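Local coordinates for mitochondrial dynamics protein MID49 (Mus musculus, PDB 4WOY) that promotes recruitment of the dynamin-related fission protein Drp1 to the mitochondrial outer membrane, regulates its GTPase activity and is required for mitochondrial fission, at residues 2-10 against 269-277; 77-86 against 98-108. The protein carries 1 engineered substitution. One frame throughout, in Å; residues are numbered along the deposited sequence.

Contact 1 (2-10 against 269-277)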
loop_
_atom_site.group_PDB
_atom_site.type_symbol
_atom_site.label_atom_id
_atom_site.label_comp_id
_atom_site.label_asym_id
_atom_site.label_seq_id
_atom_site.Cartn_x
_atom_site.Cartn_y
_atom_site.Cartn_z
ATOM N N PHE A 2 -28.155 11.315 9.814
ATOM C CA PHE A 2 -26.964 10.800 9.168
ATOM C C PHE A 2 -25.950 10.177 10.109
ATOM O O PHE A 2 -25.402 9.109 9.829
ATOM C CB PHE A 2 -26.305 11.932 8.394
ATOM C CG PHE A 2 -25.133 11.498 7.584
ATOM C CD1 PHE A 2 -25.323 10.721 6.455
ATOM C CD2 PHE A 2 -23.842 11.844 7.941
ATOM C CE1 PHE A 2 -24.239 10.314 5.674
ATOM C CE2 PHE A 2 -22.765 11.430 7.168
ATOM C CZ PHE A 2 -22.966 10.666 6.038
ATOM N N GLN A 3 -25.721 10.842 11.234
ATOM C CA GLN A 3 -24.696 10.430 12.178
ATOM C C GLN A 3 -24.955 8.996 12.651
ATOM O O GLN A 3 -24.028 8.189 12.729
ATOM C CB GLN A 3 -24.635 11.396 13.368
ATOM C CG GLN A 3 -23.580 11.040 14.408
ATOM C CD GLN A 3 -22.166 11.385 13.943
ATOM O OE1 GLN A 3 -21.983 12.066 12.935
ATOM N NE2 GLN A 3 -21.164 10.920 14.678
ATOM N N GLU A 4 -26.215 8.679 12.945
ATOM C CA GLU A 4 -26.569 7.366 13.466
ATOM C C GLU A 4 -26.286 6.266 12.440
ATOM O O GLU A 4 -25.682 5.235 12.760
ATOM C CB GLU A 4 -28.036 7.339 13.863
ATOM C CG GLU A 4 -28.413 8.405 14.867
ATOM C CD GLU A 4 -29.908 8.472 15.130
ATOM O OE1 GLU A 4 -30.414 9.594 15.337
ATOM O OE2 GLU A 4 -30.584 7.420 15.090
ATOM N N ARG A 5 -26.694 6.505 11.200
ATOM C CA ARG A 5 -26.507 5.514 10.143
ATOM C C ARG A 5 -25.031 5.342 9.838
ATOM O O ARG A 5 -24.581 4.271 9.449
ATOM C CB ARG A 5 -27.281 5.907 8.874
ATOM C CG ARG A 5 -28.735 6.264 9.151
ATOM C CD ARG A 5 -29.696 5.847 8.035
ATOM N NE ARG A 5 -30.938 6.623 8.116
ATOM C CZ ARG A 5 -31.775 6.837 7.101
ATOM N NH1 ARG A 5 -31.524 6.327 5.898
ATOM N NH2 ARG A 5 -32.871 7.569 7.292
ATOM N N LEU A 6 -24.279 6.417 9.998
ATOM C CA LEU A 6 -22.856 6.365 9.730
ATOM C C LEU A 6 -22.174 5.492 10.757
ATOM O O LEU A 6 -21.358 4.657 10.419
ATOM C CB LEU A 6 -22.268 7.774 9.749
ATOM C CG LEU A 6 -20.789 7.852 9.392
ATOM C CD1 LEU A 6 -20.545 9.032 8.461
ATOM C CD2 LEU A 6 -19.937 7.927 10.656
ATOM N N LEU A 7 -22.536 5.691 12.019
ATOM C CA LEU A 7 -21.982 4.915 13.124
ATOM C C LEU A 7 -22.380 3.462 12.981
ATOM O O LEU A 7 -21.584 2.559 13.254
ATOM C CB LEU A 7 -22.457 5.462 14.462
ATOM C CG LEU A 7 -21.973 6.854 14.883
ATOM C CD1 LEU A 7 -22.397 7.150 16.304
ATOM C CD2 LEU A 7 -20.470 7.010 14.734
ATOM N N ALA A 8 -23.619 3.252 12.540
ATOM C CA ALA A 8 -24.145 1.907 12.321
ATOM C C ALA A 8 -23.374 1.167 11.210
ATOM O O ALA A 8 -22.970 0.012 11.372
ATOM C CB ALA A 8 -25.645 1.979 11.992
ATOM N N PHE A 9 -23.146 1.845 10.096
ATOM C CA PHE A 9 -22.357 1.274 9.005
ATOM C C PHE A 9 -20.935 0.945 9.460
ATOM O O PHE A 9 -20.393 -0.131 9.157
ATOM C CB PHE A 9 -22.330 2.235 7.819
ATOM C CG PHE A 9 -21.528 1.740 6.663
ATOM C CD1 PHE A 9 -22.099 0.898 5.718
ATOM C CD2 PHE A 9 -20.203 2.121 6.510
ATOM C CE1 PHE A 9 -21.372 0.442 4.643
ATOM C CE2 PHE A 9 -19.460 1.666 5.449
ATOM C CZ PHE A 9 -20.049 0.817 4.506
ATOM N N GLU A 10 -20.338 1.874 10.194
ATOM C CA GLU A 10 -18.996 1.684 10.720
ATOM C C GLU A 10 -18.991 0.424 11.613
ATOM O O GLU A 10 -18.122 -0.456 11.503
ATOM C CB GLU A 10 -18.562 2.941 11.482
ATOM C CG GLU A 10 -17.172 2.903 12.106
ATOM C CD GLU A 10 -16.825 4.205 12.813
ATOM O OE1 GLU A 10 -17.388 4.477 13.903
ATOM O OE2 GLU A 10 -15.996 4.963 12.271
ATOM N N GLU A 269 -15.770 13.068 16.484
ATOM C CA GLU A 269 -16.752 12.095 16.022
ATOM C C GLU A 269 -18.058 12.814 15.677
ATOM O O GLU A 269 -18.777 12.448 14.746
ATOM C CB GLU A 269 -16.973 11.022 17.090
ATOM C CG GLU A 269 -17.868 9.886 16.636
ATOM C CD GLU A 269 -18.248 8.957 17.751
ATOM O OE1 GLU A 269 -17.568 7.914 17.904
ATOM O OE2 GLU A 269 -19.207 9.273 18.485
ATOM N N GLU A 270 -18.331 13.873 16.423
ATOM C CA GLU A 270 -19.541 14.647 16.242
ATOM C C GLU A 270 -19.621 15.207 14.821
ATOM O O GLU A 270 -20.710 15.286 14.233
ATOM C CB GLU A 270 -19.582 15.768 17.279
ATOM C CG GLU A 270 -20.788 16.667 17.188
ATOM C CD GLU A 270 -20.809 17.715 18.277
ATOM O OE1 GLU A 270 -21.654 18.624 18.191
ATOM O OE2 GLU A 270 -19.988 17.632 19.220
ATOM N N ALA A 271 -18.458 15.572 14.279
ATOM C CA ALA A 271 -18.366 16.176 12.946
ATOM C C ALA A 271 -17.979 15.171 11.879
ATOM O O ALA A 271 -17.733 15.546 10.741
ATOM C CB ALA A 271 -17.355 17.332 12.954
ATOM N N LEU A 272 -17.923 13.893 12.242
ATOM C CA LEU A 272 -17.495 12.861 11.307
ATOM C C LEU A 272 -18.401 12.783 10.082
ATOM O O LEU A 272 -17.935 12.575 8.967
ATOM C CB LEU A 272 -17.454 11.509 12.001
ATOM C CG LEU A 272 -16.702 10.391 11.283
ATOM C CD1 LEU A 272 -15.402 10.869 10.686
ATOM C CD2 LEU A 272 -16.461 9.237 12.247
ATOM N N GLY A 273 -19.698 12.958 10.305
ATOM C CA GLY A 273 -20.661 12.933 9.224
ATOM C C GLY A 273 -20.433 14.045 8.217
ATOM O O GLY A 273 -20.519 13.826 7.012
ATOM N N GLU A 274 -20.120 15.234 8.721
ATOM C CA GLU A 274 -19.816 16.381 7.879
ATOM C C GLU A 274 -18.485 16.226 7.141
ATOM O O GLU A 274 -18.390 16.565 5.961
ATOM C CB GLU A 274 -19.783 17.650 8.718
ATOM C CG GLU A 274 -21.057 18.447 8.714
ATOM C CD GLU A 274 -21.063 19.462 9.823
ATOM O OE1 GLU A 274 -19.976 20.009 10.119
ATOM O OE2 GLU A 274 -22.143 19.707 10.401
ATOM N N ARG A 275 -17.478 15.676 7.819
ATOM C CA ARG A 275 -16.183 15.426 7.188
ATOM C C ARG A 275 -16.319 14.421 6.064
ATOM O O ARG A 275 -15.642 14.513 5.021
ATOM C CB ARG A 275 -15.167 14.919 8.211
ATOM C CG ARG A 275 -14.741 15.973 9.205
ATOM C CD ARG A 275 -14.409 17.306 8.533
ATOM N NE ARG A 275 -14.831 18.402 9.401
ATOM C CZ ARG A 275 -15.813 19.257 9.132
ATOM N NH1 ARG A 275 -16.450 19.206 7.974
ATOM N NH2 ARG A 275 -16.121 20.198 10.014
ATOM N N PHE A 276 -17.194 13.455 6.306
ATOM C CA PHE A 276 -17.518 12.430 5.335
ATOM C C PHE A 276 -18.164 13.042 4.099
ATOM O O PHE A 276 -17.756 12.744 2.985
ATOM C CB PHE A 276 -18.447 11.392 5.957
ATOM C CG PHE A 276 -18.889 10.318 5.003
ATOM C CD1 PHE A 276 -18.147 9.166 4.843
ATOM C CD2 PHE A 276 -20.063 10.447 4.292
ATOM C CE1 PHE A 276 -18.567 8.166 3.969
ATOM C CE2 PHE A 276 -20.481 9.459 3.414
ATOM C CZ PHE A 276 -19.742 8.327 3.253
ATOM N N LEU A 277 -19.150 13.918 4.291
ATOM C CA LEU A 277 -19.845 14.491 3.146
ATOM C C LEU A 277 -18.879 15.403 2.390
ATOM O O LEU A 277 -18.798 15.361 1.158
ATOM C CB LEU A 277 -21.097 15.261 3.574
ATOM C CG LEU A 277 -22.168 14.402 4.264
ATOM C CD1 LEU A 277 -23.403 15.207 4.704
ATOM C CD2 LEU A 277 -22.556 13.195 3.435
#
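Phe2 and Leu6, one turn apart on the N-terminal helix, pack onto Gly273 and Phe276 near the start of helix 272-288, in the Mab-21 HhH/H2TH-like part of the fold. The two helix segments cross almost at a right angle, 83°, with axes 9.7 Å apart. The backbones come nearest where Gln3 faces Gly273, which has no side chain to hold the helices off. Phe2, with CG anti to the backbone N (chi1 -175°), turns the edge of its ring to this glycine: Gly273 CA and Phe276 CD2 lie near the ring plane. The Phe2 and Phe276 rings meet obliquely, planes 43° apart, while Leu277 brings its CD2 methyl to 3.7 Å from Phe2 CZ. Phe329, the C-terminal residue, also meets the Phe2 ring. Leu6 splits its two branches: CD1 lies 4.0 Å from Phe276 CB and also touches Gly273 CA, whereas CD2 meets CD2 of Leu272, the two side chains crossing at about a right angle. At the polar margin, Arg230 of helix 228-241 forms salt bridges with both Glu10 and Glu269, which probably eases the repulsion between the two carboxylates. Gln3, bent at chi2, lays its amide against the backbone just ahead of helix 272-288: NE2 donates to Glu269 O at 2.8 Å from above the carbonyl plane, and Leu272 N reaches the same oxygen from the opposite face.

Contact 2 (77-86 against 98-108)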
loop_
_atom_site.group_PDB
_atom_site.type_symbol
_atom_site.label_atom_id
_atom_site.label_comp_id
_atom_site.label_asym_id
_atom_site.label_seq_id
_atom_site.Cartn_x
_atom_site.Cartn_y
_atom_site.Cartn_z
ATOM N N LEU A 77 21.459 -1.784 0.818
ATOM C CA LEU A 77 22.366 -1.288 -0.211
ATOM C C LEU A 77 23.659 -0.704 0.404
ATOM O O LEU A 77 23.621 -0.072 1.459
ATOM C CB LEU A 77 21.657 -0.240 -1.073
ATOM C CG LEU A 77 20.427 -0.699 -1.868
ATOM C CD1 LEU A 77 19.822 0.441 -2.694
ATOM C CD2 LEU A 77 20.790 -1.874 -2.754
ATOM N N GLU A 78 24.803 -0.952 -0.222
ATOM C CA GLU A 78 26.055 -0.316 0.220
ATOM C C GLU A 78 25.939 1.211 0.161
ATOM O O GLU A 78 25.536 1.766 -0.851
ATOM C CB GLU A 78 27.263 -0.773 -0.619
ATOM C CG GLU A 78 27.539 -2.276 -0.594
ATOM C CD GLU A 78 26.677 -3.078 -1.576
ATOM O OE1 GLU A 78 25.714 -2.523 -2.148
ATOM O OE2 GLU A 78 26.975 -4.270 -1.783
ATOM N N PRO A 79 26.240 1.886 1.268
ATOM C CA PRO A 79 26.114 3.353 1.280
ATOM C C PRO A 79 27.003 4.063 0.258
ATOM O O PRO A 79 28.202 3.825 0.213
ATOM C CB PRO A 79 26.516 3.727 2.714
ATOM C CG PRO A 79 27.282 2.524 3.235
ATOM C CD PRO A 79 26.673 1.334 2.566
ATOM N N GLY A 80 26.394 4.905 -0.573
ATOM C CA GLY A 80 27.128 5.668 -1.566
ATOM C C GLY A 80 27.486 4.932 -2.847
ATOM O O GLY A 80 28.107 5.496 -3.746
ATOM N N LEU A 81 27.109 3.666 -2.927
ATOM C CA LEU A 81 27.337 2.871 -4.131
ATOM C C LEU A 81 26.132 2.983 -5.044
ATOM O O LEU A 81 26.156 2.540 -6.188
ATOM C CB LEU A 81 27.578 1.408 -3.772
ATOM C CG LEU A 81 28.637 0.591 -4.502
ATOM C CD1 LEU A 81 30.018 1.223 -4.366
ATOM C CD2 LEU A 81 28.642 -0.835 -3.935
ATOM N N TRP A 82 25.073 3.581 -4.512
ATOM C CA TRP A 82 23.786 3.636 -5.192
ATOM C C TRP A 82 23.171 5.001 -5.000
ATOM O O TRP A 82 23.307 5.610 -3.939
ATOM C CB TRP A 82 22.834 2.558 -4.666
ATOM C CG TRP A 82 23.411 1.180 -4.705
ATOM C CD1 TRP A 82 24.124 0.542 -3.712
ATOM C CD2 TRP A 82 23.331 0.257 -5.808
ATOM N NE1 TRP A 82 24.476 -0.724 -4.140
ATOM C CE2 TRP A 82 24.010 -0.921 -5.416
ATOM C CE3 TRP A 82 22.741 0.316 -7.088
ATOM C CZ2 TRP A 82 24.123 -2.033 -6.260
ATOM C CZ3 TRP A 82 22.845 -0.810 -7.930
ATOM C CH2 TRP A 82 23.534 -1.965 -7.505
ATOM N N SER A 83 22.500 5.470 -6.044
ATOM C CA SER A 83 21.956 6.818 -6.075
ATOM C C SER A 83 20.530 6.771 -6.593
ATOM O O SER A 83 20.181 5.894 -7.347
ATOM C CB SER A 83 22.836 7.711 -6.948
ATOM O OG SER A 83 22.158 8.896 -7.307
ATOM N N LEU A 84 19.700 7.697 -6.172
ATOM C CA LEU A 84 18.316 7.712 -6.595
ATOM C C LEU A 84 18.140 8.662 -7.731
ATOM O O LEU A 84 18.720 9.743 -7.746
ATOM C CB LEU A 84 17.393 8.132 -5.455
ATOM C CG LEU A 84 17.543 7.213 -4.256
ATOM C CD1 LEU A 84 16.554 7.627 -3.201
ATOM C CD2 LEU A 84 17.351 5.747 -4.669
ATOM N N VAL A 85 17.357 8.238 -8.706
ATOM C CA VAL A 85 16.982 9.113 -9.786
ATOM C C VAL A 85 15.458 9.099 -9.899
ATOM O O VAL A 85 14.849 8.059 -10.140
ATOM C CB VAL A 85 17.643 8.675 -11.101
ATOM C CG1 VAL A 85 17.323 9.659 -12.194
ATOM C CG2 VAL A 85 19.145 8.579 -10.906
ATOM N N PRO A 86 14.827 10.254 -9.696
ATOM C CA PRO A 86 13.360 10.322 -9.768
ATOM C C PRO A 86 12.848 10.003 -11.169
ATOM O O PRO A 86 13.393 10.545 -12.142
ATOM C CB PRO A 86 13.069 11.771 -9.394
ATOM C CG PRO A 86 14.273 12.180 -8.660
ATOM C CD PRO A 86 15.412 11.542 -9.294
ATOM N N TRP A 98 10.877 5.600 -9.629
ATOM C CA TRP A 98 12.226 6.050 -9.304
ATOM C C TRP A 98 13.248 5.035 -9.826
ATOM O O TRP A 98 12.966 3.822 -9.850
ATOM C CB TRP A 98 12.377 6.243 -7.781
ATOM C CG TRP A 98 11.866 7.562 -7.256
ATOM C CD1 TRP A 98 10.558 7.990 -7.167
ATOM C CD2 TRP A 98 12.665 8.630 -6.741
ATOM N NE1 TRP A 98 10.505 9.257 -6.637
ATOM C CE2 TRP A 98 11.784 9.671 -6.361
ATOM C CE3 TRP A 98 14.036 8.805 -6.564
ATOM C CZ2 TRP A 98 12.234 10.857 -5.815
ATOM C CZ3 TRP A 98 14.486 9.997 -6.010
ATOM C CH2 TRP A 98 13.587 11.002 -5.639
ATOM N N ALA A 99 14.420 5.516 -10.252
ATOM C CA ALA A 99 15.491 4.602 -10.667
ATOM C C ALA A 99 16.539 4.519 -9.570
ATOM O O ALA A 99 16.716 5.443 -8.780
ATOM C CB ALA A 99 16.123 5.016 -11.977
ATOM N N VAL A 100 17.198 3.377 -9.511
ATOM C CA VAL A 100 18.259 3.141 -8.559
ATOM C C VAL A 100 19.540 2.934 -9.388
ATOM O O VAL A 100 19.700 1.917 -10.075
ATOM C CB VAL A 100 17.940 1.914 -7.624
ATOM C CG1 VAL A 100 19.036 1.698 -6.620
ATOM C CG2 VAL A 100 16.613 2.106 -6.900
ATOM N N ARG A 101 20.431 3.925 -9.331
ATOM C CA ARG A 101 21.607 4.006 -10.196
ATOM C C ARG A 101 22.834 3.456 -9.487
ATOM O O ARG A 101 23.174 3.857 -8.374
ATOM C CB ARG A 101 21.860 5.465 -10.613
ATOM C CG ARG A 101 22.942 5.674 -11.661
ATOM C CD ARG A 101 23.333 7.162 -11.783
ATOM N NE ARG A 101 22.458 7.907 -12.684
ATOM C CZ ARG A 101 22.150 9.196 -12.541
ATOM N NH1 ARG A 101 22.633 9.900 -11.512
ATOM N NH2 ARG A 101 21.346 9.784 -13.423
ATOM N N ARG A 102 23.500 2.532 -10.143
ATOM C CA ARG A 102 24.745 2.009 -9.652
ATOM C C ARG A 102 25.790 3.098 -9.863
ATOM O O ARG A 102 25.765 3.807 -10.865
ATOM C CB ARG A 102 25.097 0.702 -10.350
ATOM C CG ARG A 102 26.434 0.129 -9.943
ATOM C CD ARG A 102 26.551 -0.199 -8.456
ATOM N NE ARG A 102 27.534 -1.271 -8.303
ATOM C CZ ARG A 102 28.853 -1.088 -8.279
ATOM N NH1 ARG A 102 29.366 0.131 -8.373
ATOM N NH2 ARG A 102 29.670 -2.129 -8.163
ATOM N N THR A 103 26.655 3.265 -8.868
ATOM C CA THR A 103 27.623 4.363 -8.792
ATOM C C THR A 103 29.057 3.828 -8.675
ATOM O O THR A 103 29.246 2.664 -8.349
ATOM C CB THR A 103 27.320 5.244 -7.536
ATOM O OG1 THR A 103 25.998 5.793 -7.605
ATOM C CG2 THR A 103 28.195 6.319 -7.502
ATOM N N GLN A 104 30.063 4.672 -8.916
ATOM C CA GLN A 104 31.456 4.334 -8.619
ATOM C C GLN A 104 31.879 3.048 -9.313
ATOM O O GLN A 104 32.546 2.221 -8.740
ATOM C CB GLN A 104 31.651 4.212 -7.100
ATOM C CG GLN A 104 31.198 5.459 -6.339
ATOM C CD GLN A 104 31.804 5.603 -4.961
ATOM O OE1 GLN A 104 32.469 4.700 -4.460
ATOM N NE2 GLN A 104 31.540 6.733 -4.323
ATOM N N LEU A 105 31.483 2.888 -10.557
ATOM C CA LEU A 105 31.824 1.699 -11.326
ATOM C C LEU A 105 33.301 1.635 -11.720
ATOM O O LEU A 105 33.822 0.551 -11.990
ATOM C CB LEU A 105 30.937 1.628 -12.583
ATOM C CG LEU A 105 29.532 1.156 -12.183
ATOM C CD1 LEU A 105 28.496 1.398 -13.274
ATOM C CD2 LEU A 105 29.592 -0.307 -11.768
ATOM N N GLU A 106 33.962 2.791 -11.801
ATOM C CA GLU A 106 35.377 2.802 -12.172
ATOM C C GLU A 106 36.181 2.064 -11.105
ATOM O O GLU A 106 36.934 1.143 -11.417
ATOM C CB GLU A 106 35.916 4.238 -12.373
ATOM C CG GLU A 106 37.374 4.303 -12.781
ATOM C CD GLU A 106 37.905 5.729 -13.018
ATOM O OE1 GLU A 106 37.211 6.713 -12.688
ATOM O OE2 GLU A 106 39.036 5.856 -13.519
ATOM N N PHE A 107 35.995 2.419 -9.839
ATOM C CA PHE A 107 36.853 1.838 -8.811
ATOM C C PHE A 107 36.178 0.705 -8.047
ATOM O O PHE A 107 36.838 -0.059 -7.344
ATOM C CB PHE A 107 37.340 2.947 -7.883
ATOM C CG PHE A 107 38.183 4.005 -8.608
ATOM C CD1 PHE A 107 39.224 3.623 -9.449
ATOM C CD2 PHE A 107 37.901 5.364 -8.483
ATOM C CE1 PHE A 107 39.990 4.573 -10.123
ATOM C CE2 PHE A 107 38.646 6.304 -9.154
ATOM C CZ PHE A 107 39.707 5.911 -9.973
ATOM N N HIS A 108 34.867 0.575 -8.228
ATOM C CA HIS A 108 34.116 -0.561 -7.701
ATOM C C HIS A 108 33.280 -1.156 -8.814
ATOM O O HIS A 108 32.074 -0.878 -8.901
ATOM C CB HIS A 108 33.204 -0.141 -6.561
ATOM C CG HIS A 108 33.934 0.315 -5.340
ATOM N ND1 HIS A 108 33.935 1.631 -4.926
ATOM C CD2 HIS A 108 34.693 -0.362 -4.449
ATOM C CE1 HIS A 108 34.643 1.737 -3.817
ATOM N NE2 HIS A 108 35.121 0.543 -3.512
#
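Ser83 and Arg101 form a hydrogen-bonded pair in an antiparallel beta hairpin, strands 82-86 and 98-102. Each backbone N-H meets the other residue's carbonyl in its plane, with Arg101 N to Ser83 O at 2.8 Å. Val85 and Ala99 repeat the pairing, and Thr103 N extends the ladder to Leu81 O, approaching from above the carbonyl plane. Strand 98-102 also bonds to neighbours beyond the hairpin, Trp98 to Trp205 and Val100 to Leu124. Side chains cover the ladder: Pro86 CG sits over the Trp98 face, 3.6 Å from the six-membered ring centroid, and Val85 CG2 lies over the Arg101 guanidinium. Arg102 lays CD on one face of Trp82, 3.7 Å from the six-ring centroid. Bent at chi2 (60°), Arg102 carries its guanidinium on to His108 O, which Arg102 NH1 (2.9 Å) and NH2 (2.8 Å) grip end-on, while NE pairs with Asp116. Trp82 NE1 gives its hydrogen to Glu78 OE1 at 3.0 Å, and the other carboxylate oxygen is hydrogen-bonded to Ser113 OG. Arg102 thus works with its methylene as an apolar cover and with its nitrogens as donors, tying the strand to the loop that follows it.

Contact 1 and contact 2 lie on opposite sides of the chain's centre, their centres each about 26 Å from it, with nearest atoms about 29 Å apart. They share no helix or strand. Contact 1 is partly buried and closes a long loop, joining segments whose closest ends are 259 residues apart; contact 2, nested inside that loop, is a local hairpin at the surface of the nucleotidyltransferase-like part. Their chemistry follows: two helices meet mainly through apolar side chains and a single direct hydrogen bond, whereas 77-86 and 98-108 are joined by five backbone bonds, with aromatic and arginine side chains laid over the ladder.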